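Local coordinates for protein cytochrome P450 (Bacillus megaterium, PDB 5L92) that binds heme and the steroid corticosterone, and probably works as a cytochrome P450 monooxygenase that uses molecular oxygen to oxidise steroids, at residues 36-41 with 47-52; 56-61 with 311-316; 117-122 with 362-367. All blocks are in the same frame, centred on the assembly; numbering follows the deposited sequence.

Contact 1: 36-41 with 47-52; sequences APVQWD and WDVFHY
W40 and W47 pack closely in this antiparallel hairpin, a non-hydrogen-bonded pair whose indoles are crossed. The edge of W40 meets the face of W47 in a T-shaped pair, planes at 63°, with W40 CE3 3.5 Å from W47 CD1. W40 CB covers the other end of the same indole face, 3.9 Å from the centroid of the W47 six-membered ring and only 7° off its normal. V38 CG1 extends the apolar patch, 3.8 Å from W47 CE3. The far end is just as tight: P37 CG lies over the H51 imidazole, 4.1 Å from its centroid, and P37 CB comes within 3.3 Å of H51 ND1. A first torsion of 67° puts H51 CG between its backbone N and carbonyl carbon and brings the ring back to the proline; ND1 is buried without a polar partner. F50 N to P37 O (2.8 Å) closes the proline end, and the reciprocal Q39-D48 bonds lie between.

The acidic side is looser: partly exposed D41 touches buried D48 through one contact, D41 CB to D48 OD2 at 3.9 Å. R44 forms a salt bridge with D48 and gives its backbone N to D41, while W316 NE1 binds D48 OD1. Aromatic and apolar W40, W47 and V38 thus contrast with D41 and D48, where R44 probably offsets repulsion between D41 OD1 and D48 OD2, 4.8 Å apart.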
loop_
_atom_site.group_PDB
_atom_site.type_symbol
_atom_site.label_atom_id
_atom_site.label_comp_id
_atom_site.label_asym_id
_atom_site.label_seq_id
_atom_site.Cartn_x
_atom_site.Cartn_y
_atom_site.Cartn_z
ATOM N N ALA A 36 -0.843 -23.494 14.147
ATOM C CA ALA A 36 0.062 -23.885 13.070
ATOM C C ALA A 36 0.342 -22.643 12.223
ATOM O O ALA A 36 -0.331 -22.390 11.214
ATOM C CB ALA A 36 -0.538 -25.006 12.217
ATOM N N PRO A 37 1.339 -21.842 12.606
ATOM C CA PRO A 37 1.571 -20.575 11.911
ATOM C C PRO A 37 2.095 -20.729 10.483
ATOM O O PRO A 37 2.103 -19.743 9.747
ATOM C CB PRO A 37 2.599 -19.879 12.806
ATOM C CG PRO A 37 3.341 -21.024 13.443
ATOM C CD PRO A 37 2.256 -22.005 13.751
ATOM N N VAL A 38 2.555 -21.908 10.085
ATOM C CA VAL A 38 2.947 -22.197 8.705
ATOM C C VAL A 38 2.071 -23.343 8.253
ATOM O O VAL A 38 2.165 -24.440 8.803
ATOM C CB VAL A 38 4.430 -22.561 8.583
ATOM C CG1 VAL A 38 4.777 -23.122 7.177
ATOM C CG2 VAL A 38 5.276 -21.346 8.905
ATOM N N GLN A 39 1.213 -23.117 7.262
ATOM C CA GLN A 39 0.383 -24.237 6.853
ATOM C C GLN A 39 -0.104 -24.115 5.424
ATOM O O GLN A 39 -0.350 -23.017 4.903
ATOM C CB GLN A 39 -0.795 -24.452 7.815
ATOM C CG GLN A 39 -1.983 -23.534 7.748
ATOM C CD GLN A 39 -3.013 -23.908 8.837
ATOM O OE1 GLN A 39 -3.178 -23.204 9.847
ATOM N NE2 GLN A 39 -3.664 -25.050 8.657
ATOM N N TRP A 40 -0.160 -25.280 4.784
ATOM C CA TRP A 40 -0.604 -25.374 3.409
ATOM C C TRP A 40 -2.119 -25.290 3.389
ATOM O O TRP A 40 -2.808 -26.034 4.106
ATOM C CB TRP A 40 -0.126 -26.677 2.779
ATOM C CG TRP A 40 -0.629 -26.906 1.373
ATOM C CD1 TRP A 40 -1.609 -27.779 0.973
ATOM C CD2 TRP A 40 -0.152 -26.276 0.189
ATOM N NE1 TRP A 40 -1.770 -27.719 -0.387
ATOM C CE2 TRP A 40 -0.889 -26.810 -0.899
ATOM C CE3 TRP A 40 0.819 -25.310 -0.066
ATOM C CZ2 TRP A 40 -0.687 -26.407 -2.215
ATOM C CZ3 TRP A 40 1.020 -24.900 -1.413
ATOM C CH2 TRP A 40 0.276 -25.455 -2.452
ATOM N N ASP A 41 -2.630 -24.366 2.594
ATOM C CA ASP A 41 -4.061 -24.247 2.366
ATOM C C ASP A 41 -4.411 -24.890 1.036
ATOM O O ASP A 41 -4.027 -24.391 -0.030
ATOM C CB ASP A 41 -4.541 -22.801 2.366
ATOM C CG ASP A 41 -6.029 -22.737 2.465
ATOM O OD1 ASP A 41 -6.549 -23.122 3.542
ATOM O OD2 ASP A 41 -6.673 -22.414 1.458
ATOM N N TRP A 47 1.151 -21.774 0.918
ATOM C CA TRP A 47 1.594 -21.825 2.303
ATOM C C TRP A 47 1.347 -20.469 2.949
ATOM O O TRP A 47 1.998 -19.494 2.588
ATOM C CB TRP A 47 3.085 -22.129 2.412
ATOM C CG TRP A 47 3.483 -23.446 2.015
ATOM C CD1 TRP A 47 3.915 -23.826 0.796
ATOM C CD2 TRP A 47 3.511 -24.604 2.837
ATOM N NE1 TRP A 47 4.245 -25.143 0.802
ATOM C CE2 TRP A 47 3.985 -25.657 2.043
ATOM C CE3 TRP A 47 3.195 -24.850 4.175
ATOM C CZ2 TRP A 47 4.146 -26.950 2.530
ATOM C CZ3 TRP A 47 3.353 -26.144 4.667
ATOM C CH2 TRP A 47 3.830 -27.178 3.839
ATOM N N ASP A 48 0.427 -20.424 3.900
ATOM C CA ASP A 48 0.237 -19.267 4.757
ATOM C C ASP A 48 1.294 -19.231 5.861
ATOM O O ASP A 48 1.674 -20.271 6.408
ATOM C CB ASP A 48 -1.150 -19.318 5.375
ATOM C CG ASP A 48 -2.240 -19.101 4.365
ATOM O OD1 ASP A 48 -2.082 -18.277 3.445
ATOM O OD2 ASP A 48 -3.280 -19.755 4.507
ATOM N N VAL A 49 1.792 -18.029 6.161
ATOM C CA VAL A 49 2.780 -17.803 7.227
ATOM C C VAL A 49 2.262 -16.679 8.134
ATOM O O VAL A 49 2.164 -15.518 7.709
ATOM C CB VAL A 49 4.149 -17.463 6.641
ATOM C CG1 VAL A 49 5.158 -17.151 7.724
ATOM C CG2 VAL A 49 4.637 -18.630 5.763
ATOM N N PHE A 50 1.970 -17.015 9.390
ATOM C CA PHE A 50 1.234 -16.112 10.264
ATOM C C PHE A 50 2.040 -15.532 11.417
ATOM O O PHE A 50 1.598 -14.551 12.014
ATOM C CB PHE A 50 0.014 -16.825 10.859
ATOM C CG PHE A 50 -1.047 -17.194 9.850
ATOM C CD1 PHE A 50 -1.959 -16.262 9.402
ATOM C CD2 PHE A 50 -1.161 -18.490 9.385
ATOM C CE1 PHE A 50 -2.954 -16.611 8.462
ATOM C CE2 PHE A 50 -2.152 -18.840 8.473
ATOM C CZ PHE A 50 -3.043 -17.894 8.007
ATOM N N HIS A 51 3.147 -16.132 11.792
ATOM C CA HIS A 51 3.884 -15.639 12.938
ATOM C C HIS A 51 5.002 -14.729 12.482
ATOM O O HIS A 51 5.495 -14.819 11.352
ATOM C CB HIS A 51 4.423 -16.784 13.802
ATOM C CG HIS A 51 5.479 -17.622 13.148
ATOM N ND1 HIS A 51 5.318 -18.209 11.905
ATOM C CD2 HIS A 51 6.701 -18.004 13.589
ATOM C CE1 HIS A 51 6.402 -18.905 11.613
ATOM N NE2 HIS A 51 7.257 -18.791 12.616
ATOM N N TYR A 52 5.379 -13.834 13.392
ATOM C CA TYR A 52 6.291 -12.736 13.074
ATOM C C TYR A 52 7.607 -13.253 12.535
ATOM O O TYR A 52 8.140 -12.728 11.547
ATOM C CB TYR A 52 6.538 -11.887 14.322
ATOM C CG TYR A 52 7.379 -10.654 14.129
ATOM C CD1 TYR A 52 8.759 -10.737 13.945
ATOM C CD2 TYR A 52 6.803 -9.400 14.158
ATOM C CE1 TYR A 52 9.515 -9.589 13.782
ATOM C CE2 TYR A 52 7.540 -8.275 13.994
ATOM C CZ TYR A 52 8.896 -8.364 13.819
ATOM O OH TYR A 52 9.600 -7.200 13.669
#

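Contact 2: 56-61 with 311-316; sequences KEVLEQ and EHVVPW
V58 meets V313 and P315 with a different methyl for each, and the two encounters differ in direction. Toward V313 the approach is tip to tip: V58 CG2 and V313 CG1 end 4.2 Å apart, as two branches extended toward each other. Toward P315 it is a crossing at about a right angle, with V58 CG1 coming to 3.9 Å from CG of the P315 pyrrolidine ring. The first torsions account for this division. In V58 CG1 is anti to the backbone N (chi1 164°), which leaves CG2 beside that N and directed at V313, two residues before the proline; in V313 CG1 is likewise anti (chi1 -177°), and it is the branch that reaches the helix.

L59 adds a third point. Its CA-CB bond runs past the strand rather than at it, but the branched end turns back, so that L59 CD2 lies 4.2 Å from P315 CG. The ring carbon CG of P315 is therefore touched by both helix residues. Every contact is between carbons: this is a small, purely apolar contact, 142 Å² in all, between buried side chains.

Helix 52-60 passes strand 312-315 at 122°, their axes 9.0 Å apart, and so lies across one face of the mixed sheet. L302 touches V58 as well, and both V58 and L59 touch R294, so the helix packs beside a heme-binding residue, which stands on strand 294-296 next to 312-315. V314 points away from the helix, and its side chain touches A291 and H293.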
loop_
_atom_site.group_PDB
_atom_site.type_symbol
_atom_site.label_atom_id
_atom_site.label_comp_id
_atom_site.label_asym_id
_atom_site.label_seq_id
_atom_site.Cartn_x
_atom_site.Cartn_y
_atom_site.Cartn_z
ATOM N N LYS A 56 9.067 -12.489 8.844
ATOM C CA LYS A 56 10.385 -11.879 8.741
ATOM C C LYS A 56 11.333 -12.732 7.902
ATOM O O LYS A 56 12.029 -12.213 7.028
ATOM C CB LYS A 56 10.962 -11.671 10.141
ATOM C CG LYS A 56 12.416 -11.153 10.147
ATOM C CD LYS A 56 12.886 -10.720 11.548
ATOM C CE LYS A 56 13.336 -11.907 12.395
ATOM N NZ LYS A 56 14.693 -12.353 11.964
ATOM N N GLU A 57 11.381 -14.046 8.174
ATOM C CA GLU A 57 12.304 -14.926 7.476
ATOM C C GLU A 57 11.977 -15.017 5.989
ATOM O O GLU A 57 12.878 -14.978 5.145
ATOM C CB GLU A 57 12.275 -16.305 8.124
ATOM C CG GLU A 57 13.380 -17.231 7.698
ATOM C CD GLU A 57 13.606 -18.353 8.711
ATOM O OE1 GLU A 57 12.711 -18.589 9.560
ATOM O OE2 GLU A 57 14.681 -18.993 8.671
ATOM N N VAL A 58 10.692 -15.137 5.652
ATOM C CA VAL A 58 10.290 -15.222 4.255
ATOM C C VAL A 58 10.711 -13.982 3.506
ATOM O O VAL A 58 11.214 -14.074 2.373
ATOM C CB VAL A 58 8.776 -15.464 4.130
ATOM C CG1 VAL A 58 8.285 -15.150 2.679
ATOM C CG2 VAL A 58 8.451 -16.930 4.531
ATOM N N LEU A 59 10.492 -12.795 4.102
ATOM C CA LEU A 59 10.821 -11.547 3.419
ATOM C C LEU A 59 12.318 -11.240 3.408
ATOM O O LEU A 59 12.782 -10.569 2.490
ATOM C CB LEU A 59 10.054 -10.372 4.036
ATOM C CG LEU A 59 8.544 -10.341 3.872
ATOM C CD1 LEU A 59 7.979 -9.107 4.539
ATOM C CD2 LEU A 59 8.113 -10.430 2.399
ATOM N N GLU A 60 13.089 -11.691 4.400
ATOM C CA GLU A 60 14.531 -11.443 4.351
ATOM C C GLU A 60 15.240 -12.393 3.386
ATOM O O GLU A 60 16.241 -12.020 2.766
ATOM C CB GLU A 60 15.166 -11.581 5.731
ATOM C CG GLU A 60 15.076 -10.318 6.552
ATOM C CD GLU A 60 15.493 -10.516 8.005
ATOM O OE1 GLU A 60 16.021 -11.602 8.355
ATOM O OE2 GLU A 60 15.289 -9.576 8.804
ATOM N N GLN A 61 14.756 -13.622 3.251
ATOM C CA GLN A 61 15.486 -14.627 2.482
ATOM C C GLN A 61 15.089 -14.559 1.004
ATOM O O GLN A 61 14.418 -15.431 0.448
ATOM C CB GLN A 61 15.273 -16.001 3.086
ATOM C CG GLN A 61 15.950 -16.158 4.432
ATOM C CD GLN A 61 16.145 -17.608 4.781
ATOM O OE1 GLN A 61 15.206 -18.291 5.180
ATOM N NE2 GLN A 61 17.363 -18.098 4.599
ATOM N N GLU A 311 6.296 -23.811 -5.086
ATOM C CA GLU A 311 5.085 -23.519 -4.328
ATOM C C GLU A 311 5.011 -22.035 -3.901
ATOM O O GLU A 311 6.025 -21.378 -3.638
ATOM C CB GLU A 311 5.026 -24.455 -3.132
ATOM C CG GLU A 311 4.519 -25.856 -3.535
ATOM C CD GLU A 311 4.877 -26.950 -2.585
ATOM O OE1 GLU A 311 5.326 -26.670 -1.468
ATOM O OE2 GLU A 311 4.726 -28.129 -2.968
ATOM N N HIS A 312 3.792 -21.501 -3.860
ATOM C CA HIS A 312 3.571 -20.118 -3.444
ATOM C C HIS A 312 3.464 -20.005 -1.918
ATOM O O HIS A 312 2.980 -20.915 -1.248
ATOM C CB HIS A 312 2.289 -19.561 -4.077
ATOM C CG HIS A 312 2.318 -19.496 -5.572
ATOM N ND1 HIS A 312 3.340 -20.026 -6.326
ATOM C CD2 HIS A 312 1.426 -18.988 -6.457
ATOM C CE1 HIS A 312 3.079 -19.850 -7.610
ATOM N NE2 HIS A 312 1.927 -19.214 -7.715
ATOM N N VAL A 313 3.883 -18.852 -1.385
ATOM C CA VAL A 313 3.898 -18.562 0.045
ATOM C C VAL A 313 3.233 -17.207 0.256
ATOM O O VAL A 313 3.463 -16.277 -0.520
ATOM C CB VAL A 313 5.341 -18.559 0.622
ATOM C CG1 VAL A 313 5.359 -18.325 2.124
ATOM C CG2 VAL A 313 6.026 -19.821 0.299
ATOM N N VAL A 314 2.414 -17.095 1.289
ATOM C CA VAL A 314 1.734 -15.838 1.610
ATOM C C VAL A 314 2.109 -15.452 3.035
ATOM O O VAL A 314 1.597 -15.976 4.011
ATOM C CB VAL A 314 0.200 -15.984 1.453
ATOM C CG1 VAL A 314 -0.522 -14.673 1.808
ATOM C CG2 VAL A 314 -0.141 -16.393 0.022
ATOM N N PRO A 315 3.113 -14.567 3.195
ATOM C CA PRO A 315 3.388 -14.024 4.528
ATOM C C PRO A 315 2.385 -12.935 4.891
ATOM O O PRO A 315 2.173 -11.979 4.145
ATOM C CB PRO A 315 4.815 -13.481 4.396
ATOM C CG PRO A 315 4.968 -13.170 2.931
ATOM C CD PRO A 315 4.191 -14.265 2.237
ATOM N N TRP A 316 1.759 -13.102 6.046
ATOM C CA TRP A 316 0.702 -12.215 6.508
ATOM C C TRP A 316 1.279 -11.195 7.489
ATOM O O TRP A 316 1.263 -11.401 8.704
ATOM C CB TRP A 316 -0.408 -13.027 7.155
ATOM C CG TRP A 316 -1.227 -13.865 6.156
ATOM C CD1 TRP A 316 -0.966 -15.135 5.744
ATOM C CD2 TRP A 316 -2.419 -13.465 5.474
ATOM N NE1 TRP A 316 -1.929 -15.562 4.860
ATOM C CE2 TRP A 316 -2.836 -14.552 4.675
ATOM C CE3 TRP A 316 -3.196 -12.309 5.491
ATOM C CZ2 TRP A 316 -3.988 -14.508 3.884
ATOM C CZ3 TRP A 316 -4.330 -12.246 4.695
ATOM C CH2 TRP A 316 -4.720 -13.346 3.894
#

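Contact 3: 117-122 with 362-367; sequences RITNEL and AKIMLA
The helix segments run in the same general direction, crossing at -34° with their axes 9.7 Å apart, and they come closest at T119 and M365, whose CA atoms are separated by 6.0 Å. So near an approach is consistent with the small T119 pointing toward the opposing helix.

Its two branches do different work. T119 CG2, anti to the backbone N, meets the thioether, 3.9 Å from M365 SD. T119 OG1 lies beside that N and is 3.9 Å from I364 CG2, an apolar neighbour that offers it no bond; its polar need is met within its own helix by the carbonyl O of I115, one turn earlier. Threonine thus presents a methyl and an already engaged oxygen to two adjacent residues of the second helix, crossing each of them obliquely.

M365 gets there by bending. Its CB leaves the backbone across the line to the other helix, but turns of 61° at chi2 and 87° at chi3 fold the chain round, bringing sulfur and terminal methyl to the interface. M365 CE then lies 4.4 Å from L122 CD1, a looser touch one turn beyond T119.

Other helices flank the pair: 141-151 supplies L142 to T119 and P141 to L122, whereas L366, pointing away from 117-122, packs on I251, T254 and I255 of helix 247-260. By position in the sequence, 112-125 and 355-372 probably correspond to helices D and L of a P450. Together with E (141-151) and I (229-245 and 247-260) these would make up the four-helix bundle characteristic of the cytochrome P450 core, in which D and L run roughly parallel; the crossing here is consistent with that.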
loop_
_atom_site.group_PDB
_atom_site.type_symbol
_atom_site.label_atom_id
_atom_site.label_comp_id
_atom_site.label_asym_id
_atom_site.label_seq_id
_atom_site.Cartn_x
_atom_site.Cartn_y
_atom_site.Cartn_z
ATOM N N ARG A 117 -0.206 22.373 1.044
ATOM C CA ARG A 117 -1.096 23.219 0.250
ATOM C C ARG A 117 -2.205 22.408 -0.397
ATOM O O ARG A 117 -3.362 22.850 -0.466
ATOM C CB ARG A 117 -0.310 23.961 -0.840
ATOM C CG ARG A 117 0.394 25.215 -0.388
ATOM C CD ARG A 117 0.891 26.042 -1.601
ATOM N NE ARG A 117 1.754 25.290 -2.510
ATOM C CZ ARG A 117 3.081 25.181 -2.396
ATOM N NH1 ARG A 117 3.731 25.759 -1.391
ATOM N NH2 ARG A 117 3.772 24.470 -3.289
ATOM N N ILE A 118 -1.864 21.235 -0.909
ATOM C CA ILE A 118 -2.890 20.370 -1.469
ATOM C C ILE A 118 -3.901 20.019 -0.393
ATOM O O ILE A 118 -5.119 20.066 -0.621
ATOM C CB ILE A 118 -2.262 19.116 -2.086
ATOM C CG1 ILE A 118 -1.309 19.531 -3.219
ATOM C CG2 ILE A 118 -3.382 18.198 -2.617
ATOM C CD1 ILE A 118 -0.356 18.479 -3.600
ATOM N N THR A 119 -3.406 19.713 0.810
ATOM C CA THR A 119 -4.285 19.386 1.930
ATOM C C THR A 119 -5.267 20.518 2.174
ATOM O O THR A 119 -6.487 20.305 2.221
ATOM C CB THR A 119 -3.439 19.103 3.186
ATOM O OG1 THR A 119 -2.671 17.908 2.990
ATOM C CG2 THR A 119 -4.302 18.919 4.420
ATOM N N ASN A 120 -4.747 21.754 2.279
ATOM C CA ASN A 120 -5.614 22.903 2.551
ATOM C C ASN A 120 -6.554 23.172 1.388
ATOM O O ASN A 120 -7.712 23.541 1.594
ATOM C CB ASN A 120 -4.779 24.149 2.869
ATOM C CG ASN A 120 -4.078 24.053 4.228
ATOM O OD1 ASN A 120 -4.566 23.400 5.169
ATOM N ND2 ASN A 120 -2.935 24.700 4.334
ATOM N N GLU A 121 -6.081 23.003 0.158
ATOM C CA GLU A 121 -6.967 23.182 -0.988
ATOM C C GLU A 121 -8.111 22.173 -0.950
ATOM O O GLU A 121 -9.278 22.537 -1.134
ATOM C CB GLU A 121 -6.178 23.058 -2.305
ATOM C CG GLU A 121 -7.051 23.243 -3.571
ATOM C CD GLU A 121 -6.309 22.994 -4.904
ATOM O OE1 GLU A 121 -5.295 22.254 -4.929
ATOM O OE2 GLU A 121 -6.757 23.544 -5.942
ATOM N N LEU A 122 -7.800 20.892 -0.703
ATOM C CA LEU A 122 -8.858 19.876 -0.617
ATOM C C LEU A 122 -9.845 20.174 0.517
ATOM O O LEU A 122 -11.068 20.089 0.340
ATOM C CB LEU A 122 -8.232 18.501 -0.432
ATOM C CG LEU A 122 -7.558 17.993 -1.690
ATOM C CD1 LEU A 122 -6.764 16.777 -1.318
ATOM C CD2 LEU A 122 -8.569 17.688 -2.800
ATOM N N ALA A 362 0.744 11.269 5.220
ATOM C CA ALA A 362 -0.228 10.921 6.260
ATOM C C ALA A 362 -0.214 11.929 7.413
ATOM O O ALA A 362 -1.260 12.450 7.814
ATOM C CB ALA A 362 0.074 9.516 6.766
ATOM N N LYS A 363 0.967 12.195 7.968
ATOM C CA LYS A 363 1.132 13.178 9.044
ATOM C C LYS A 363 0.494 14.526 8.708
ATOM O O LYS A 363 -0.351 15.036 9.446
ATOM C CB LYS A 363 2.625 13.367 9.341
ATOM C CG LYS A 363 2.915 14.211 10.578
ATOM C CD LYS A 363 4.409 14.504 10.682
ATOM C CE LYS A 363 4.869 15.335 9.515
ATOM N NZ LYS A 363 5.962 16.283 9.876
ATOM N N ILE A 364 0.895 15.124 7.589
ATOM C CA ILE A 364 0.413 16.452 7.242
ATOM C C ILE A 364 -1.101 16.442 7.093
ATOM O O ILE A 364 -1.797 17.327 7.601
ATOM C CB ILE A 364 1.121 16.943 5.957
ATOM C CG1 ILE A 364 2.599 17.183 6.256
ATOM C CG2 ILE A 364 0.405 18.136 5.384
ATOM C CD1 ILE A 364 3.472 17.573 5.077
ATOM N N MET A 365 -1.646 15.441 6.403
ATOM C CA MET A 365 -3.096 15.425 6.222
ATOM C C MET A 365 -3.810 15.172 7.554
ATOM O O MET A 365 -4.827 15.793 7.859
ATOM C CB MET A 365 -3.471 14.378 5.189
ATOM C CG MET A 365 -4.950 14.077 5.045
ATOM S SD MET A 365 -5.975 15.452 4.550
ATOM C CE MET A 365 -5.823 15.339 2.755
ATOM N N LEU A 366 -3.318 14.243 8.341
ATOM C CA LEU A 366 -4.057 13.893 9.550
ATOM C C LEU A 366 -3.991 15.008 10.591
ATOM O O LEU A 366 -5.000 15.298 11.239
ATOM C CB LEU A 366 -3.540 12.593 10.117
ATOM C CG LEU A 366 -3.943 11.351 9.304
ATOM C CD1 LEU A 366 -3.107 10.170 9.702
ATOM C CD2 LEU A 366 -5.415 11.051 9.424
ATOM N N ALA A 367 -2.831 15.667 10.730
ATOM C CA ALA A 367 -2.677 16.738 11.717
ATOM C C ALA A 367 -3.639 17.873 11.416
ATOM O O ALA A 367 -4.236 18.465 12.323
ATOM C CB ALA A 367 -1.235 17.249 11.725
#

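Contacts 1 and 2 belong to one sheet, their centres 10 Å apart: strand 46-49 of the hairpin neighbours strand 312-315, with probable hydrogen bonds from V314 N to W47 O (2.8 Å) and from W47 NE1 to E311 OE1. Strand 46-49 is also followed in the chain by helix 52-60. Both contacts lie near heme-binding R294, whose side chain is about 3 Å from that of L59 and about 9 Å from that of V49. Contact 3 stands across the chain's centre, its own centre about 39 Å from that of contact 1. Heme lies between: the L59 side chain is about 5 Å from it, that of M365 about 12 Å. The L59 side chain of contact 2 is about 11 Å from corticosterone.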